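Local coordinates for protein alternansucrase (Leuconostoc mesenteroides, PDB 6HVG) that belongs to glycoside hydrolase family 70, with a TIM-barrel-type domain that binds a calcium ion and choline-binding-type repeats along the same chain, at residues Asp521-Asp525 / Gly526-Leu530; Gln757-Ile760 / Arg761-Met764; Gly768-Asn772 / Met773-Phe777; Gln784-Glu787 / Phe788-Lys791; Asp804-Leu807 / Pro808-Tyr811. One frame throughout, in Å; residues are numbered along the deposited sequence.

Contact 1. Residues Asp521-Asp525 / Gly526-Leu530; sequences DEAFD and GLQWL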
loop_
_atom_site.group_PDB
_atom_site.type_symbol
_atom_site.label_atom_id
_atom_site.label_comp_id
_atom_site.label_asym_id
_atom_site.label_seq_id
_atom_site.Cartn_x
_atom_site.Cartn_y
_atom_site.Cartn_z
ATOM N N ASP A 521 -1.123 15.910 3.152
ATOM C CA ASP A 521 -1.917 14.902 3.835
ATOM C C ASP A 521 -1.548 13.472 3.435
ATOM O O ASP A 521 -2.407 12.691 3.050
ATOM C CB ASP A 521 -3.400 15.174 3.582
ATOM C CG ASP A 521 -3.887 16.454 4.257
ATOM O OD1 ASP A 521 -3.189 16.983 5.147
ATOM O OD2 ASP A 521 -4.987 16.931 3.891
ATOM N N GLU A 522 -0.260 13.152 3.503
ATOM C CA GLU A 522 0.214 11.799 3.293
ATOM C C GLU A 522 -0.677 10.819 4.047
ATOM O O GLU A 522 -0.973 11.018 5.212
ATOM C CB GLU A 522 1.671 11.651 3.753
ATOM C CG GLU A 522 2.386 10.430 3.170
ATOM C CD GLU A 522 3.844 10.324 3.579
ATOM O OE1 GLU A 522 4.148 10.524 4.775
ATOM O OE2 GLU A 522 4.699 10.075 2.703
ATOM N N ALA A 523 -1.130 9.779 3.360
ATOM C CA ALA A 523 -1.936 8.710 3.957
ATOM C C ALA A 523 -1.545 7.373 3.336
ATOM O O ALA A 523 -1.056 7.337 2.215
ATOM C CB ALA A 523 -3.412 8.967 3.718
ATOM N N PHE A 524 -1.778 6.274 4.043
ATOM C CA PHE A 524 -1.362 4.966 3.530
ATOM C C PHE A 524 -2.453 3.925 3.542
ATOM O O PHE A 524 -2.201 2.753 3.438
ATOM C CB PHE A 524 -0.161 4.463 4.299
ATOM C CG PHE A 524 1.052 5.334 4.153
ATOM C CD1 PHE A 524 1.293 6.370 5.041
ATOM C CD2 PHE A 524 1.950 5.110 3.129
ATOM C CE1 PHE A 524 2.421 7.158 4.914
ATOM C CE2 PHE A 524 3.080 5.901 2.994
ATOM C CZ PHE A 524 3.317 6.926 3.891
ATOM N N ASP A 525 -3.694 4.351 3.599
ATOM C CA ASP A 525 -4.734 3.375 3.572
ATOM C C ASP A 525 -5.068 3.047 2.110
ATOM O O ASP A 525 -5.067 3.917 1.243
ATOM C CB ASP A 525 -5.935 3.834 4.410
ATOM C CG ASP A 525 -6.697 4.947 3.768
ATOM O OD1 ASP A 525 -7.507 4.637 2.842
ATOM O OD2 ASP A 525 -6.483 6.115 4.193
ATOM N N GLY A 526 -5.356 1.775 1.859
ATOM C CA GLY A 526 -5.662 1.281 0.525
ATOM C C GLY A 526 -4.437 1.385 -0.361
ATOM O O GLY A 526 -3.289 1.327 0.137
ATOM N N LEU A 527 -4.663 1.594 -1.660
ATOM C CA LEU A 527 -3.557 1.675 -2.611
ATOM C C LEU A 527 -2.645 2.861 -2.362
ATOM O O LEU A 527 -1.541 2.942 -2.915
ATOM C CB LEU A 527 -4.080 1.742 -4.020
ATOM C CG LEU A 527 -4.887 0.532 -4.511
ATOM C CD1 LEU A 527 -5.270 0.799 -5.960
ATOM C CD2 LEU A 527 -4.129 -0.776 -4.397
ATOM N N GLN A 528 -3.080 3.767 -1.493
ATOM C CA GLN A 528 -2.227 4.849 -1.042
ATOM C C GLN A 528 -1.002 4.307 -0.335
ATOM O O GLN A 528 0.037 4.969 -0.265
ATOM C CB GLN A 528 -2.991 5.783 -0.128
ATOM C CG GLN A 528 -4.121 6.524 -0.822
ATOM C CD GLN A 528 -4.827 7.493 0.079
ATOM O OE1 GLN A 528 -4.921 8.663 -0.210
ATOM N NE2 GLN A 528 -5.286 7.017 1.192
ATOM N N TRP A 529 -1.122 3.090 0.165
ATOM C CA TRP A 529 -0.023 2.379 0.799
ATOM C C TRP A 529 1.259 2.375 -0.030
ATOM O O TRP A 529 2.347 2.349 0.535
ATOM C CB TRP A 529 -0.457 0.930 1.073
ATOM C CG TRP A 529 0.594 0.046 1.612
ATOM C CD1 TRP A 529 1.333 -0.877 0.919
ATOM C CD2 TRP A 529 1.020 -0.034 2.970
ATOM N NE1 TRP A 529 2.212 -1.520 1.772
ATOM C CE2 TRP A 529 2.039 -1.022 3.036
ATOM C CE3 TRP A 529 0.657 0.644 4.133
ATOM C CZ2 TRP A 529 2.695 -1.346 4.232
ATOM C CZ3 TRP A 529 1.314 0.327 5.324
ATOM C CH2 TRP A 529 2.324 -0.659 5.363
ATOM N N LEU A 530 1.128 2.405 -1.360
ATOM C CA LEU A 530 2.279 2.240 -2.230
ATOM C C LEU A 530 3.170 3.469 -2.253
ATOM O O LEU A 530 4.381 3.352 -2.086
ATOM C CB LEU A 530 1.833 1.891 -3.643
ATOM C CG LEU A 530 0.945 0.663 -3.842
ATOM C CD1 LEU A 530 0.739 0.448 -5.331
ATOM C CD2 LEU A 530 1.569 -0.580 -3.242
#

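Contact 2. Residues Gln757-Ile760 / Arg761-Met764; sequences QDPI and RKAM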
loop_
_atom_site.group_PDB
_atom_site.type_symbol
_atom_site.label_atom_id
_atom_site.label_comp_id
_atom_site.label_asym_id
_atom_site.label_seq_id
_atom_site.Cartn_x
_atom_site.Cartn_y
_atom_site.Cartn_z
ATOM N N GLN A 757 6.325 -10.656 -3.694
ATOM C CA GLN A 757 6.736 -9.329 -3.249
ATOM C C GLN A 757 6.681 -9.147 -1.733
ATOM O O GLN A 757 7.576 -8.538 -1.152
ATOM C CB GLN A 757 5.880 -8.230 -3.904
ATOM C CG GLN A 757 4.825 -8.705 -4.906
ATOM C CD GLN A 757 3.449 -8.219 -4.602
ATOM O OE1 GLN A 757 2.485 -8.714 -5.164
ATOM N NE2 GLN A 757 3.341 -7.286 -3.678
ATOM N N ASP A 758 5.624 -9.633 -1.092
ATOM C CA ASP A 758 5.503 -9.476 0.359
ATOM C C ASP A 758 6.479 -10.375 1.133
ATOM O O ASP A 758 7.291 -9.878 1.927
ATOM C CB ASP A 758 4.054 -9.668 0.815
ATOM C CG ASP A 758 3.200 -8.412 0.597
ATOM O OD1 ASP A 758 3.705 -7.406 0.020
ATOM O OD2 ASP A 758 2.023 -8.435 1.005
ATOM N N PRO A 759 6.432 -11.693 0.910
ATOM C CA PRO A 759 7.444 -12.534 1.546
ATOM C C PRO A 759 8.907 -12.074 1.371
ATOM O O PRO A 759 9.659 -12.025 2.346
ATOM C CB PRO A 759 7.215 -13.881 0.877
ATOM C CG PRO A 759 5.750 -13.910 0.597
ATOM C CD PRO A 759 5.345 -12.494 0.323
ATOM N N ILE A 760 9.313 -11.747 0.147
ATOM C CA ILE A 760 10.690 -11.302 -0.084
ATOM C C ILE A 760 11.037 -10.080 0.777
ATOM O O ILE A 760 12.143 -9.977 1.293
ATOM C CB ILE A 760 10.968 -11.079 -1.590
ATOM C CG1 ILE A 760 11.268 -12.417 -2.255
ATOM C CG2 ILE A 760 12.155 -10.155 -1.828
ATOM C CD1 ILE A 760 10.527 -12.660 -3.551
ATOM N N ARG A 761 10.093 -9.158 0.933
ATOM C CA ARG A 761 10.323 -7.957 1.749
ATOM C C ARG A 761 10.212 -8.270 3.248
ATOM O O ARG A 761 11.039 -7.807 4.027
ATOM C CB ARG A 761 9.377 -6.815 1.344
ATOM C CG ARG A 761 9.740 -6.233 -0.016
ATOM C CD ARG A 761 8.827 -5.113 -0.460
ATOM N NE ARG A 761 7.465 -5.594 -0.698
ATOM C CZ ARG A 761 6.464 -4.860 -1.191
ATOM N NH1 ARG A 761 6.663 -3.596 -1.508
ATOM N NH2 ARG A 761 5.260 -5.397 -1.367
ATOM N N LYS A 762 9.222 -9.063 3.661
ATOM C CA LYS A 762 9.098 -9.478 5.080
ATOM C C LYS A 762 10.391 -10.106 5.551
ATOM O O LYS A 762 10.814 -9.889 6.676
ATOM C CB LYS A 762 7.971 -10.496 5.293
ATOM C CG LYS A 762 6.597 -10.056 4.812
ATOM C CD LYS A 762 5.464 -10.367 5.787
ATOM C CE LYS A 762 4.077 -10.232 5.125
ATOM N NZ LYS A 762 3.790 -11.230 4.034
ATOM N N ALA A 763 11.029 -10.873 4.674
ATOM C CA ALA A 763 12.319 -11.497 4.977
ATOM C C ALA A 763 13.401 -10.448 5.212
ATOM O O ALA A 763 14.173 -10.555 6.154
ATOM C CB ALA A 763 12.724 -12.431 3.862
ATOM N N MET A 764 13.421 -9.409 4.382
ATOM C CA MET A 764 14.391 -8.309 4.524
ATOM C C MET A 764 14.166 -7.523 5.819
ATOM O O MET A 764 15.110 -7.160 6.509
ATOM C CB MET A 764 14.311 -7.368 3.324
ATOM C CG MET A 764 14.688 -8.063 2.027
ATOM S SD MET A 764 14.467 -7.106 0.522
ATOM C CE MET A 764 15.796 -5.890 0.671
#

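Contact 3. Residues Gly768-Asn772 / Met773-Phe777; sequences GIIKN and MQDTF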
loop_
_atom_site.group_PDB
_atom_site.type_symbol
_atom_site.label_atom_id
_atom_site.label_comp_id
_atom_site.label_asym_id
_atom_site.label_seq_id
_atom_site.Cartn_x
_atom_site.Cartn_y
_atom_site.Cartn_z
ATOM N N GLY A 768 16.515 -7.090 9.512
ATOM C CA GLY A 768 16.977 -5.712 9.684
ATOM C C GLY A 768 17.567 -5.037 8.457
ATOM O O GLY A 768 18.261 -4.031 8.580
ATOM N N ILE A 769 17.290 -5.564 7.269
ATOM C CA ILE A 769 17.847 -5.001 6.037
ATOM C C ILE A 769 17.095 -3.740 5.603
ATOM O O ILE A 769 17.692 -2.800 5.088
ATOM C CB ILE A 769 17.867 -6.052 4.922
ATOM C CG1 ILE A 769 18.685 -7.244 5.408
ATOM C CG2 ILE A 769 18.454 -5.450 3.643
ATOM C CD1 ILE A 769 19.079 -8.214 4.319
ATOM N N ILE A 770 15.793 -3.723 5.845
ATOM C CA ILE A 770 14.990 -2.528 5.666
ATOM C C ILE A 770 14.047 -2.451 6.841
ATOM O O ILE A 770 13.858 -3.434 7.566
ATOM C CB ILE A 770 14.168 -2.573 4.375
ATOM C CG1 ILE A 770 13.249 -3.806 4.366
ATOM C CG2 ILE A 770 15.095 -2.581 3.179
ATOM C CD1 ILE A 770 12.367 -3.906 3.142
ATOM N N LYS A 771 13.415 -1.300 7.011
ATOM C CA LYS A 771 12.459 -1.128 8.100
ATOM C C LYS A 771 11.010 -1.269 7.625
ATOM O O LYS A 771 10.209 -1.946 8.262
ATOM C CB LYS A 771 12.717 0.206 8.781
ATOM C CG LYS A 771 14.163 0.295 9.268
ATOM C CD LYS A 771 14.473 1.564 10.063
ATOM C CE LYS A 771 15.942 1.615 10.495
ATOM N NZ LYS A 771 16.910 1.484 9.365
ATOM N N ASN A 772 10.699 -0.669 6.479
ATOM C CA ASN A 772 9.322 -0.638 5.961
ATOM C C ASN A 772 9.209 -1.276 4.584
ATOM O O ASN A 772 10.160 -1.259 3.806
ATOM C CB ASN A 772 8.840 0.811 5.828
ATOM C CG ASN A 772 8.532 1.456 7.156
ATOM O OD1 ASN A 772 8.978 0.999 8.196
ATOM N ND2 ASN A 772 7.763 2.527 7.121
ATOM N N MET A 773 8.020 -1.766 4.252
ATOM C CA MET A 773 7.769 -2.381 2.938
ATOM C C MET A 773 7.953 -1.380 1.793
ATOM O O MET A 773 8.389 -1.757 0.682
ATOM C CB MET A 773 6.366 -2.995 2.898
ATOM C CG MET A 773 6.152 -4.079 3.950
ATOM S SD MET A 773 6.595 -5.746 3.418
ATOM C CE MET A 773 5.109 -6.198 2.522
ATOM N N GLN A 774 7.655 -0.105 2.053
ATOM C CA GLN A 774 7.819 0.952 1.025
ATOM C C GLN A 774 9.214 1.549 0.991
ATOM O O GLN A 774 9.512 2.381 0.136
ATOM C CB GLN A 774 6.837 2.090 1.241
ATOM C CG GLN A 774 5.413 1.667 1.530
ATOM C CD GLN A 774 5.103 1.635 3.005
ATOM O OE1 GLN A 774 5.957 1.317 3.824
ATOM N NE2 GLN A 774 3.868 1.951 3.347
ATOM N N ASP A 775 10.050 1.138 1.944
ATOM C CA ASP A 775 11.440 1.561 2.018
ATOM C C ASP A 775 12.189 1.251 0.701
ATOM O O ASP A 775 11.927 0.239 0.064
ATOM C CB ASP A 775 12.101 0.826 3.189
ATOM C CG ASP A 775 12.865 1.731 4.125
ATOM O OD1 ASP A 775 12.822 2.973 3.944
ATOM O OD2 ASP A 775 13.493 1.175 5.066
ATOM N N THR A 776 13.110 2.127 0.314
ATOM C CA THR A 776 13.949 1.907 -0.848
ATOM C C THR A 776 15.102 0.973 -0.493
ATOM O O THR A 776 15.820 1.223 0.476
ATOM C CB THR A 776 14.543 3.230 -1.345
ATOM O OG1 THR A 776 13.483 4.053 -1.795
ATOM C CG2 THR A 776 15.464 3.048 -2.556
ATOM N N PHE A 777 15.307 -0.075 -1.295
ATOM C CA PHE A 777 16.413 -0.986 -1.058
ATOM C C PHE A 777 17.286 -1.079 -2.299
ATOM O O PHE A 777 16.801 -1.000 -3.420
ATOM C CB PHE A 777 15.969 -2.383 -0.558
ATOM C CG PHE A 777 14.977 -3.067 -1.423
ATOM C CD1 PHE A 777 15.396 -3.808 -2.512
ATOM C CD2 PHE A 777 13.636 -3.003 -1.120
ATOM C CE1 PHE A 777 14.497 -4.448 -3.321
ATOM C CE2 PHE A 777 12.718 -3.662 -1.904
ATOM C CZ PHE A 777 13.148 -4.385 -3.013
#

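Contact 4. Residues Gln784-Glu787 / Phe788-Lys791; sequences QGME and FYYK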
loop_
_atom_site.group_PDB
_atom_site.type_symbol
_atom_site.label_atom_id
_atom_site.label_comp_id
_atom_site.label_asym_id
_atom_site.label_seq_id
_atom_site.Cartn_x
_atom_site.Cartn_y
_atom_site.Cartn_z
ATOM N N GLN A 784 21.212 -9.939 -0.280
ATOM C CA GLN A 784 21.410 -10.432 1.092
ATOM C C GLN A 784 20.122 -11.001 1.665
ATOM O O GLN A 784 20.141 -12.060 2.295
ATOM C CB GLN A 784 21.849 -9.308 2.023
ATOM C CG GLN A 784 23.231 -8.738 1.770
ATOM C CD GLN A 784 23.473 -7.456 2.557
ATOM O OE1 GLN A 784 22.662 -7.058 3.404
ATOM N NE2 GLN A 784 24.586 -6.799 2.272
ATOM N N GLY A 785 19.014 -10.286 1.450
ATOM C CA GLY A 785 17.703 -10.731 1.907
ATOM C C GLY A 785 17.325 -12.031 1.232
ATOM O O GLY A 785 16.815 -12.963 1.854
ATOM N N MET A 786 17.611 -12.091 -0.060
ATOM C CA MET A 786 17.311 -13.261 -0.859
ATOM C C MET A 786 17.976 -14.513 -0.338
ATOM O O MET A 786 17.379 -15.591 -0.412
ATOM C CB MET A 786 17.697 -13.020 -2.319
ATOM C CG MET A 786 16.674 -12.184 -3.071
ATOM S SD MET A 786 15.043 -12.954 -3.070
ATOM C CE MET A 786 14.246 -11.926 -4.293
ATOM N N GLU A 787 19.189 -14.382 0.192
ATOM C CA GLU A 787 19.871 -15.540 0.781
ATOM C C GLU A 787 19.098 -16.123 1.983
ATOM O O GLU A 787 19.062 -17.345 2.152
ATOM C CB GLU A 787 21.333 -15.218 1.140
ATOM C CG GLU A 787 22.258 -15.107 -0.074
ATOM C CD GLU A 787 22.326 -16.394 -0.930
ATOM O OE1 GLU A 787 22.761 -17.459 -0.425
ATOM O OE2 GLU A 787 21.941 -16.345 -2.126
ATOM N N PHE A 788 18.464 -15.266 2.787
ATOM C CA PHE A 788 17.626 -15.734 3.909
ATOM C C PHE A 788 16.332 -16.366 3.403
ATOM O O PHE A 788 15.862 -17.383 3.935
ATOM C CB PHE A 788 17.309 -14.587 4.902
ATOM C CG PHE A 788 18.535 -13.991 5.565
ATOM C CD1 PHE A 788 19.359 -14.776 6.374
ATOM C CD2 PHE A 788 18.877 -12.653 5.365
ATOM C CE1 PHE A 788 20.498 -14.240 6.953
ATOM C CE2 PHE A 788 20.008 -12.118 5.950
ATOM C CZ PHE A 788 20.824 -12.915 6.739
ATOM N N TYR A 789 15.767 -15.730 2.377
ATOM C CA TYR A 789 14.548 -16.189 1.717
ATOM C C TYR A 789 14.737 -17.588 1.128
ATOM O O TYR A 789 13.874 -18.455 1.300
ATOM C CB TYR A 789 14.165 -15.185 0.628
ATOM C CG TYR A 789 12.932 -15.498 -0.184
ATOM C CD1 TYR A 789 11.668 -15.262 0.317
ATOM C CD2 TYR A 789 13.040 -15.991 -1.471
ATOM C CE1 TYR A 789 10.536 -15.523 -0.439
ATOM C CE2 TYR A 789 11.918 -16.268 -2.234
ATOM C CZ TYR A 789 10.665 -16.022 -1.716
ATOM O OH TYR A 789 9.538 -16.254 -2.471
ATOM N N TYR A 790 15.867 -17.804 0.453
ATOM C CA TYR A 790 16.207 -19.137 -0.060
ATOM C C TYR A 790 16.364 -20.155 1.088
ATOM O O TYR A 790 15.860 -21.254 1.010
ATOM C CB TYR A 790 17.498 -19.129 -0.894
ATOM C CG TYR A 790 17.549 -18.203 -2.102
ATOM C CD1 TYR A 790 16.405 -17.859 -2.826
ATOM C CD2 TYR A 790 18.769 -17.692 -2.536
ATOM C CE1 TYR A 790 16.476 -17.017 -3.928
ATOM C CE2 TYR A 790 18.857 -16.848 -3.636
ATOM C CZ TYR A 790 17.713 -16.513 -4.329
ATOM O OH TYR A 790 17.853 -15.691 -5.415
ATOM N N LYS A 791 17.077 -19.777 2.146
ATOM C CA LYS A 791 17.308 -20.660 3.307
ATOM C C LYS A 791 15.991 -21.110 3.933
ATOM O O LYS A 791 15.834 -22.260 4.321
ATOM C CB LYS A 791 18.176 -19.935 4.351
ATOM C CG LYS A 791 18.368 -20.637 5.692
ATOM C CD LYS A 791 19.501 -21.644 5.660
ATOM C CE LYS A 791 19.538 -22.423 6.982
ATOM N NZ LYS A 791 18.414 -23.397 7.185
#

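Contact 5. Residues Asp804-Leu807 / Pro808-Tyr811; sequences DYNL and PSAY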
loop_
_atom_site.group_PDB
_atom_site.type_symbol
_atom_site.label_atom_id
_atom_site.label_comp_id
_atom_site.label_asym_id
_atom_site.label_seq_id
_atom_site.Cartn_x
_atom_site.Cartn_y
_atom_site.Cartn_z
ATOM N N ASP A 804 5.816 -20.181 0.842
ATOM C CA ASP A 804 4.575 -20.942 0.786
ATOM C C ASP A 804 4.784 -22.432 0.982
ATOM O O ASP A 804 5.758 -23.028 0.497
ATOM C CB ASP A 804 3.906 -20.762 -0.567
ATOM C CG ASP A 804 3.086 -19.499 -0.658
ATOM O OD1 ASP A 804 3.142 -18.672 0.264
ATOM O OD2 ASP A 804 2.348 -19.338 -1.647
ATOM N N TYR A 805 3.812 -23.040 1.657
ATOM C CA TYR A 805 3.780 -24.473 1.916
ATOM C C TYR A 805 3.140 -25.216 0.751
ATOM O O TYR A 805 2.326 -24.651 0.035
ATOM C CB TYR A 805 2.965 -24.771 3.189
ATOM C CG TYR A 805 3.571 -24.203 4.448
ATOM C CD1 TYR A 805 4.495 -24.936 5.184
ATOM C CD2 TYR A 805 3.209 -22.937 4.917
ATOM C CE1 TYR A 805 5.063 -24.419 6.334
ATOM C CE2 TYR A 805 3.784 -22.408 6.057
ATOM C CZ TYR A 805 4.709 -23.155 6.761
ATOM O OH TYR A 805 5.265 -22.638 7.909
ATOM N N ASN A 806 3.531 -26.482 0.556
ATOM C CA ASN A 806 2.786 -27.422 -0.289
ATOM C C ASN A 806 2.671 -27.016 -1.765
ATOM O O ASN A 806 1.709 -27.395 -2.445
ATOM C CB ASN A 806 1.372 -27.713 0.274
ATOM C CG ASN A 806 1.403 -28.553 1.530
ATOM O OD1 ASN A 806 2.166 -29.497 1.600
ATOM N ND2 ASN A 806 0.552 -28.242 2.489
ATOM N N LEU A 807 3.664 -26.291 -2.277
ATOM C CA LEU A 807 3.661 -25.887 -3.676
ATOM C C LEU A 807 3.585 -27.054 -4.675
ATOM O O LEU A 807 2.841 -26.961 -5.660
ATOM C CB LEU A 807 4.855 -24.983 -3.976
ATOM C CG LEU A 807 4.690 -23.561 -3.404
ATOM C CD1 LEU A 807 5.911 -22.717 -3.676
ATOM C CD2 LEU A 807 3.472 -22.865 -3.970
ATOM N N PRO A 808 4.325 -28.153 -4.428
ATOM C CA PRO A 808 4.155 -29.319 -5.295
ATOM C C PRO A 808 2.725 -29.858 -5.338
ATOM O O PRO A 808 2.225 -30.194 -6.405
ATOM C CB PRO A 808 5.102 -30.348 -4.670
ATOM C CG PRO A 808 6.180 -29.519 -4.088
ATOM C CD PRO A 808 5.485 -28.306 -3.539
ATOM N N SER A 809 2.077 -29.935 -4.186
ATOM C CA SER A 809 0.722 -30.458 -4.105
ATOM C C SER A 809 -0.239 -29.521 -4.809
ATOM O O SER A 809 -1.173 -29.958 -5.479
ATOM C CB SER A 809 0.319 -30.673 -2.632
ATOM O OG SER A 809 1.398 -31.214 -1.878
ATOM N N ALA A 810 -0.017 -28.228 -4.636
ATOM C CA ALA A 810 -0.819 -27.210 -5.306
ATOM C C ALA A 810 -0.698 -27.316 -6.828
ATOM O O ALA A 810 -1.699 -27.251 -7.524
ATOM C CB ALA A 810 -0.397 -25.822 -4.839
ATOM N N TYR A 811 0.524 -27.481 -7.337
ATOM C CA TYR A 811 0.739 -27.697 -8.770
ATOM C C TYR A 811 0.138 -29.019 -9.270
ATOM O O TYR A 811 -0.382 -29.086 -10.375
ATOM C CB TYR A 811 2.221 -27.566 -9.148
ATOM C CG TYR A 811 2.617 -26.124 -9.421
ATOM C CD1 TYR A 811 2.473 -25.578 -10.676
ATOM C CD2 TYR A 811 3.103 -25.309 -8.417
ATOM C CE1 TYR A 811 2.820 -24.256 -10.929
ATOM C CE2 TYR A 811 3.453 -23.993 -8.656
ATOM C CZ TYR A 811 3.307 -23.470 -9.912
ATOM O OH TYR A 811 3.638 -22.159 -10.163
#

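Contact 1. Residues Asp521-Asp525 / Gly526-Leu530
Ala523 CB lies 3.7 Å from Gln528 NE2 where the loop after helix 499-511 folds through a type II' beta turn, Asp525 to Gln528, into the short helix 528-531. The backbone of Ala523 joins in, its O 3.4 Å from Gln528 CB. Phe524 follows and makes its apolar touch with its methylene rather than its ring, CB reaching Trp529 CE3 at 3.9 Å. The two aromatic residues trade carbonyls instead of stacking: Trp529 O sits in plane at the edge of the phenyl ring, and Phe524 O does the same to the indole. Gln774, from the loop 773-777, bonds Trp529 O and packs on Phe524. Asp525 opens the turn, with Gly526 next to it at a positive phi of 66°. The Asp525 carboxylate runs alongside the Gln528 amide, the two planes 70° apart. The extended Gln528 chain hands OE1 to Arg1174, while Leu527 turns away and touches Asn625, a ligand of the calcium ion. The other end of the amide is bonded to Asp525 O: besides a weak bond from Gln528 N, this oxygen accepts Gln528 NE2 at 3.1 Å, nearly straight (164°), in the carbonyl plane and on a lone pair.

Contact 2. Residues Gln757-Ile760 / Arg761-Met764
Arg761 folds back along its own helix to grip Gln757 and Asp758 one turn earlier. Its chain leaves CB extended and then bends about CG-CD (chi3 -66°), which swings the guanidinium toward the helix start. NE donates to Gln757 O at 3.0 Å, coming from well above the carbonyl plane (58° out of it). That oxygen also takes a weak bond from Arg761 N at 3.3 Å, so backbone and side chain of one arginine share an acceptor. Farther out, NH2 forms a salt bridge with Asp758 OD1 at 2.9 Å, the carboxylate and guanidinium planes 33° apart. NE and NH2 fix the turn of the group, and NH1 adds a weak bond to Met773 O. Lys762 also curls back, bent at chi2 and chi4, and lays NZ 3.6 Å from Asp758 CB. Its charge stays beyond a salt bridge, with NZ 4.5 Å from Asp758 OD2. On another flank Ile760 CG2 and Met764 SD make a loose apolar pair, while Ile760 also packs on Leu782 and Met786 of helix 779-793. With i to i+4 backbone bonds such as Lys762 N to Asp758 O, at 2.7 Å, this i to i+3 Asp-Arg salt bridge runs along one side of the first turns of alpha helix 757-766.

Contact 3. Residues Gly768-Asn772 / Met773-Phe777
Asp775 turns its carboxylate back over the chain to bind a backbone N-H four residues earlier: OD2 accepts Lys771 N at 3.1 Å, nearly straight (167°), on the anti side of the carboxylate. Within this side-chain closure lies a type I beta turn from Asn772 to Asp775. Its backbone bond runs from Asp775 N to Asn772 O at 3.0 Å. Two bonds thus tie Asp775 to the preceding residues of the loop, one through its main chain and one through its side chain. The lysine ammonium stays apart, Lys771 NZ being 5.5 Å from Asp775 OD2. Ile770 takes up the buried flank: its CB lies 3.9 Å from Asp775 OD2, and its CG2 branch touches Phe777 CB at 3.8 Å. With CG1 set between backbone N and carbonyl carbon (chi1 58°), CG2 is the branch that meets the phenylalanine. Gln774 OE1 comes 3.5 Å from Asn772 CB, and its NE2 is bonded to Trp529 O. The whole loop joins helix 757-766, closed by a Schellman motif at Gly768, to helix 779-793. Ile770 packs on Ile765 of the first and Gln781 of the second, and Phe777 lies edge-to-face against Phe1105 of helix 1102-1105.

Contact 4. Residues Gln784-Glu787 / Phe788-Lys791
Met786 packs tightly against two tyrosines of the following turn. Its chain, bent at chi2 (-59°), lies alongside Tyr789 and points the same way, bringing SD to 4.0 Å from Tyr789 CD2. The sulfur is 4.8 Å from the centroid of that ring and 5.1 Å from the centroid of the Tyr790 ring, both Met-aromatic contacts of oblique approach. Tyr790 meets Met786 through both its CB and its carbonyl: Tyr790 CZ lies 4.0 Å from Met786 CB, and Met786 O sits over one ring face, offset toward the rim. The same oxygen accepts Tyr790 N at 2.8 Å, the regular i to i+4 bond, so the ring face and the N-H of Tyr790 meet the same carbonyl. The solvent side has fewer side-chain contacts. Glu787, bent at chi2, brings OE2 to 3.5 Å from Tyr790 CD2, at the ring edge and near its plane, with carboxylate and ring planes 84° apart. Phe788 is partly exposed and touches mainly backbone, its CD2 3.4 Å from Gln784 O. Gln784 and Lys791 lie at the surface, and the lysine chain leads away from the contact. Within helix 779-793, Met786 and Tyr789 face Ile760 of helix 757-766, Tyr789 OH is bonded to Glu832, and the Phe788 ring stacks on His767 just beyond that helix.

Contact 5. Residues Asp804-Leu807 / Pro808-Tyr811
Leu807 CB lies 3.4 Å from CD of Pro808, a closeness set by the peptide bond that joins them; more telling is the leucine carbonyl, offered to the next turn. Leu807 O accepts Tyr811 N at 2.9 Å and also lies in plane at the edge of the Tyr811 ring, 3.2 Å from CD2. One oxygen therefore meets both the N-H and the ring of the same tyrosine. The phenol end is held elsewhere, its OH bonded to Asp828 and to Tyr825 N of the barrel strand 821-825. Asn806 stands at the N-cap position of helix 807-814, with a positive phi of 62°. It starts the helix through its main chain: Asn806 O takes Ala810 N at 2.9 Å, nearly straight at 162°. The side chain makes no capping bond; its OD1 is bonded to Ser1001 N and its ND2 weakly to Leu691 O, and OD1 is 4.0 Å from Ser809 OG. Pro808 occupies the first turn, where the backbone nitrogens have no carbonyl of an earlier helical turn to bind, so its lack of an N-H forfeits no helical backbone bond. Its ring also packs on Val846 of helix 844-857, and Tyr811 lies on Ile847 of that helix.

Contact 1 is a surface turn and contact 5 is fully buried; contacts 2, 3 and 4 lie between these extremes. The middle three form one unit: contact 2 belongs to helix 757-766, contact 4 to helix 779-793, and contact 3 to the loop joining them. Contacts 2 and 4 meet through Ile760 CG1 and Met786 CE, 3.6 Å apart, whereas contact 1 reaches the unit through contact 3. Contact 5 touches none of the others, its nearest atoms about 5 Å from contact 2. Chemistry follows place: the turns use carboxylate and amide groups on backbone partners, contact 2 adds a salt bridge, contact 4 relies on sulfur and rings, and contact 5 mostly on main-chain bonds.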